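Long-range contact in CD38 molecule (Bos taurus, PDB 3P5S), which belongs to the ADP-ribosyl cyclase family, disulfide-rich proteins whose fold combines a bundle of helices with a parallel beta sheet and holds ligands in a pocket: residues T109-Q114 with R133-E138. Sequence-based numbering, arbitrary orientation. Where two conformers were deposited one is given.
Sequences TVPCGQ and RLMTLE. With AVU ([(2R,3S,4R,5R)-5-(6-amino-9H-purin-9-yl)-3,4-dihydroxytetrahydrofuran-2-yl]methyl [(2R,3R,4R)-4-fluoro-3-hydroxytetrahydrofuran-2-yl]methyl dihydrogen diphosphate), chain E.
Arg-133 meets Gln-114 through its backbone carbonyl, which lies near the end of the glutamine side chain. With positive phi, Arg-133 closes helix 122-132 in a Schellman motif, and the chain then turns back along the loop that leads into strand 115-119. Leu-134 follows, its CB 3.3 Å from Gln-114 O. Its CD2 branch reaches the glutamine backbone, 3.8 Å from Gln-114 CA, and the Leu-134 side chain also touches Val-116 and Tyr-128.

Met-135 illustrates how a loop leaving a helix can be fixed by a few main-chain bonds while one long side chain packs against the neighbouring loop. Its N donates to Gln-114 O over 2.8 Å, a straight bond (163° at the hydrogen) approaching almost head-on to the carbonyl. A second backbone bond joins Met-135 to Val-116, so one residue is held by the two that flank Gln-115. The Met-135 CB bond is directed toward 109-114. Its CG stands anti to the carbonyl carbon (chi1 -62°), and the bend at chi3 brings CE beside Val-110 CG2, 4.1 Å away, the two side chains running past each other in opposite directions. The other valine methyl, CG1, lies 3.9 Å from Met-135 CB. Pro-111 crosses this chain at about a right angle, placing its CD 3.9 Å from Met-135 SD. Pro-111 also starts the type II turn, closed by Gln-114 N to Pro-111 O; Cys-112 within it is disulfide-bonded to Cys-193.

Beyond Met-135 the segment leaves 109-114, and Thr-136 touches Val-116 and Trp-118. Leu-137 sets CB 3.4 Å from F2R of AVU. A Schellman-capped helix end is thus followed by a loop joined to the start of strand 115-119, outermost in the parallel sheet, as the chain enters the ligand pocket.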
loop_
_atom_site.group_PDB
_atom_site.type_symbol
_atom_site.label_atom_id
_atom_site.label_comp_id
_atom_site.label_asym_id
_atom_site.label_seq_id
_atom_site.Cartn_x
_atom_site.Cartn_y
_atom_site.Cartn_z
ATOM N N THR A 109 3.458 -9.060 -5.706
ATOM C CA THR A 109 2.466 -10.142 -5.781
ATOM C C THR A 109 2.598 -11.194 -4.669
ATOM O O THR A 109 3.666 -11.753 -4.438
ATOM C CB THR A 109 2.401 -10.798 -7.182
ATOM O OG1 THR A 109 2.706 -12.196 -7.082
ATOM C CG2 THR A 109 3.375 -10.127 -8.134
ATOM N N VAL A 110 1.475 -11.436 -3.994
ATOM C CA VAL A 110 1.392 -12.172 -2.749
ATOM C C VAL A 110 0.697 -13.510 -3.033
ATOM O O VAL A 110 -0.226 -13.558 -3.824
ATOM C CB VAL A 110 0.572 -11.320 -1.737
ATOM C CG1 VAL A 110 0.092 -12.136 -0.550
ATOM C CG2 VAL A 110 1.388 -10.096 -1.288
ATOM N N PRO A 111 1.116 -14.589 -2.366
ATOM C CA PRO A 111 0.497 -15.898 -2.645
ATOM C C PRO A 111 -1.032 -15.915 -2.468
ATOM O O PRO A 111 -1.593 -15.250 -1.593
ATOM C CB PRO A 111 1.158 -16.826 -1.624
ATOM C CG PRO A 111 2.445 -16.137 -1.252
ATOM C CD PRO A 111 2.158 -14.667 -1.329
ATOM N N CYS A 112 -1.708 -16.680 -3.309
ATOM C CA CYS A 112 -3.159 -16.757 -3.237
ATOM C C CYS A 112 -3.641 -17.000 -1.809
ATOM O O CYS A 112 -3.087 -17.823 -1.066
ATOM C CB CYS A 112 -3.682 -17.830 -4.190
ATOM S SG CYS A 112 -3.188 -17.521 -5.912
ATOM N N GLY A 113 -4.649 -16.246 -1.406
ATOM C CA GLY A 113 -5.233 -16.436 -0.097
ATOM C C GLY A 113 -4.486 -15.809 1.060
ATOM O O GLY A 113 -4.884 -16.008 2.199
ATOM N N GLN A 114 -3.413 -15.062 0.797
ATOM C CA GLN A 114 -2.645 -14.455 1.891
ATOM C C GLN A 114 -2.679 -12.931 1.905
ATOM O O GLN A 114 -2.029 -12.304 2.736
ATOM C CB GLN A 114 -1.162 -14.841 1.812
ATOM C CG GLN A 114 -0.826 -16.296 2.049
ATOM C CD GLN A 114 0.654 -16.461 2.380
ATOM O OE1 GLN A 114 1.264 -15.587 3.016
ATOM N NE2 GLN A 114 1.243 -17.558 1.932
ATOM N N ARG A 133 0.155 -14.737 9.608
ATOM C CA ARG A 133 1.061 -15.085 8.516
ATOM C C ARG A 133 0.483 -14.747 7.149
ATOM O O ARG A 133 0.549 -15.530 6.188
ATOM C CB ARG A 133 1.463 -16.565 8.595
ATOM C CG ARG A 133 2.368 -16.858 9.783
ATOM C CD ARG A 133 2.181 -18.280 10.303
ATOM N NE ARG A 133 3.039 -18.576 11.455
ATOM C CZ ARG A 133 2.617 -19.170 12.568
ATOM N NH1 ARG A 133 1.345 -19.531 12.686
ATOM N NH2 ARG A 133 3.462 -19.403 13.565
ATOM N N LEU A 134 -0.081 -13.554 7.075
ATOM C CA LEU A 134 -0.612 -13.038 5.831
ATOM C C LEU A 134 0.318 -11.912 5.378
ATOM O O LEU A 134 1.299 -11.616 6.045
ATOM C CB LEU A 134 -2.038 -12.515 6.069
ATOM C CG LEU A 134 -2.985 -13.591 6.590
ATOM C CD1 LEU A 134 -4.400 -13.005 6.708
ATOM C CD2 LEU A 134 -2.989 -14.787 5.639
ATOM N N MET A 135 0.005 -11.250 4.270
ATOM C CA MET A 135 0.900 -10.187 3.794
ATOM C C MET A 135 0.113 -8.948 3.376
ATOM O O MET A 135 -0.876 -9.046 2.653
ATOM C CB MET A 135 1.769 -10.693 2.627
ATOM C CG MET A 135 2.703 -11.854 2.972
ATOM S SD MET A 135 3.622 -12.453 1.522
ATOM C CE MET A 135 4.576 -11.001 1.131
ATOM N N THR A 136 0.557 -7.791 3.849
ATOM C CA THR A 136 0.020 -6.525 3.398
ATOM C C THR A 136 0.954 -6.019 2.313
ATOM O O THR A 136 1.969 -6.654 2.029
ATOM C CB THR A 136 -0.068 -5.487 4.540
ATOM O OG1 THR A 136 1.246 -5.257 5.081
ATOM C CG2 THR A 136 -1.048 -5.953 5.627
ATOM N N LEU A 137 0.607 -4.893 1.703
ATOM C CA LEU A 137 1.501 -4.273 0.720
ATOM C C LEU A 137 2.912 -4.033 1.308
ATOM O O LEU A 137 3.930 -4.134 0.597
ATOM C CB LEU A 137 0.894 -2.967 0.199
ATOM C CG LEU A 137 1.807 -2.277 -0.825
ATOM C CD1 LEU A 137 2.079 -3.258 -1.964
ATOM C CD2 LEU A 137 1.156 -1.001 -1.340
ATOM N N GLU A 138 2.978 -3.732 2.606
ATOM C CA GLU A 138 4.252 -3.465 3.264
ATOM C C GLU A 138 5.105 -4.742 3.367
ATOM O O GLU A 138 6.298 -4.685 3.690
ATOM C CB GLU A 138 4.049 -2.835 4.659
ATOM C CG GLU A 138 3.444 -1.420 4.660
ATOM C CD GLU A 138 2.024 -1.324 4.045
ATOM O OE1 GLU A 138 1.288 -2.337 4.029
ATOM O OE2 GLU A 138 1.644 -0.221 3.570
HETATM N N1 AVU E . 4.274 3.396 3.701
HETATM C C2 AVU E . 4.089 4.730 3.719
HETATM N N3 AVU E . 2.980 5.236 3.137
HETATM C C4 AVU E . 2.066 4.450 2.539
HETATM C C5 AVU E . 2.231 3.077 2.508
HETATM C C6 AVU E . 3.373 2.576 3.110
HETATM N N6 AVU E . 3.611 1.159 3.111
HETATM N N7 AVU E . 1.162 2.554 1.850
HETATM C C8 AVU E . 0.361 3.583 1.467
HETATM N N9 AVU E . 0.920 4.744 1.902
HETATM P PA AVU E . -5.131 5.693 4.115
HETATM P PB AVU E . -5.352 4.079 1.824
HETATM C "C1'" AVU E . 0.448 6.125 1.783
HETATM O O1A AVU E . -6.293 6.622 3.912
HETATM O O1B AVU E . -5.186 5.395 1.087
HETATM C C1R AVU E . -2.632 0.389 -0.633
HETATM C "C2'" AVU E . -0.384 6.423 0.587
HETATM O "O2'" AVU E . 0.120 7.537 -0.095
HETATM O O2A AVU E . -4.917 5.323 5.569
HETATM O O2B AVU E . -6.566 3.288 1.401
HETATM C C2R AVU E . -2.582 -0.750 0.333
HETATM F F2R AVU E . -1.453 -0.594 1.025
HETATM C "C3'" AVU E . -1.719 6.657 1.091
HETATM O "O3'" AVU E . -2.320 7.712 0.435
HETATM O O3A AVU E . -5.394 4.324 3.380
HETATM C C3R AVU E . -3.656 -0.543 1.255
HETATM O O3R AVU E . -4.586 -1.594 1.166
HETATM C "C4'" AVU E . -1.600 6.861 2.609
HETATM O "O4'" AVU E . -0.278 6.588 2.959
HETATM C C4R AVU E . -4.286 0.763 0.901
HETATM O O4R AVU E . -3.822 1.062 -0.418
HETATM C "C5'" AVU E . -2.598 6.041 3.454
HETATM O "O5'" AVU E . -3.923 6.477 3.434
HETATM C C5R AVU E . -3.974 1.837 1.891
HETATM O O5R AVU E . -4.046 3.176 1.514
#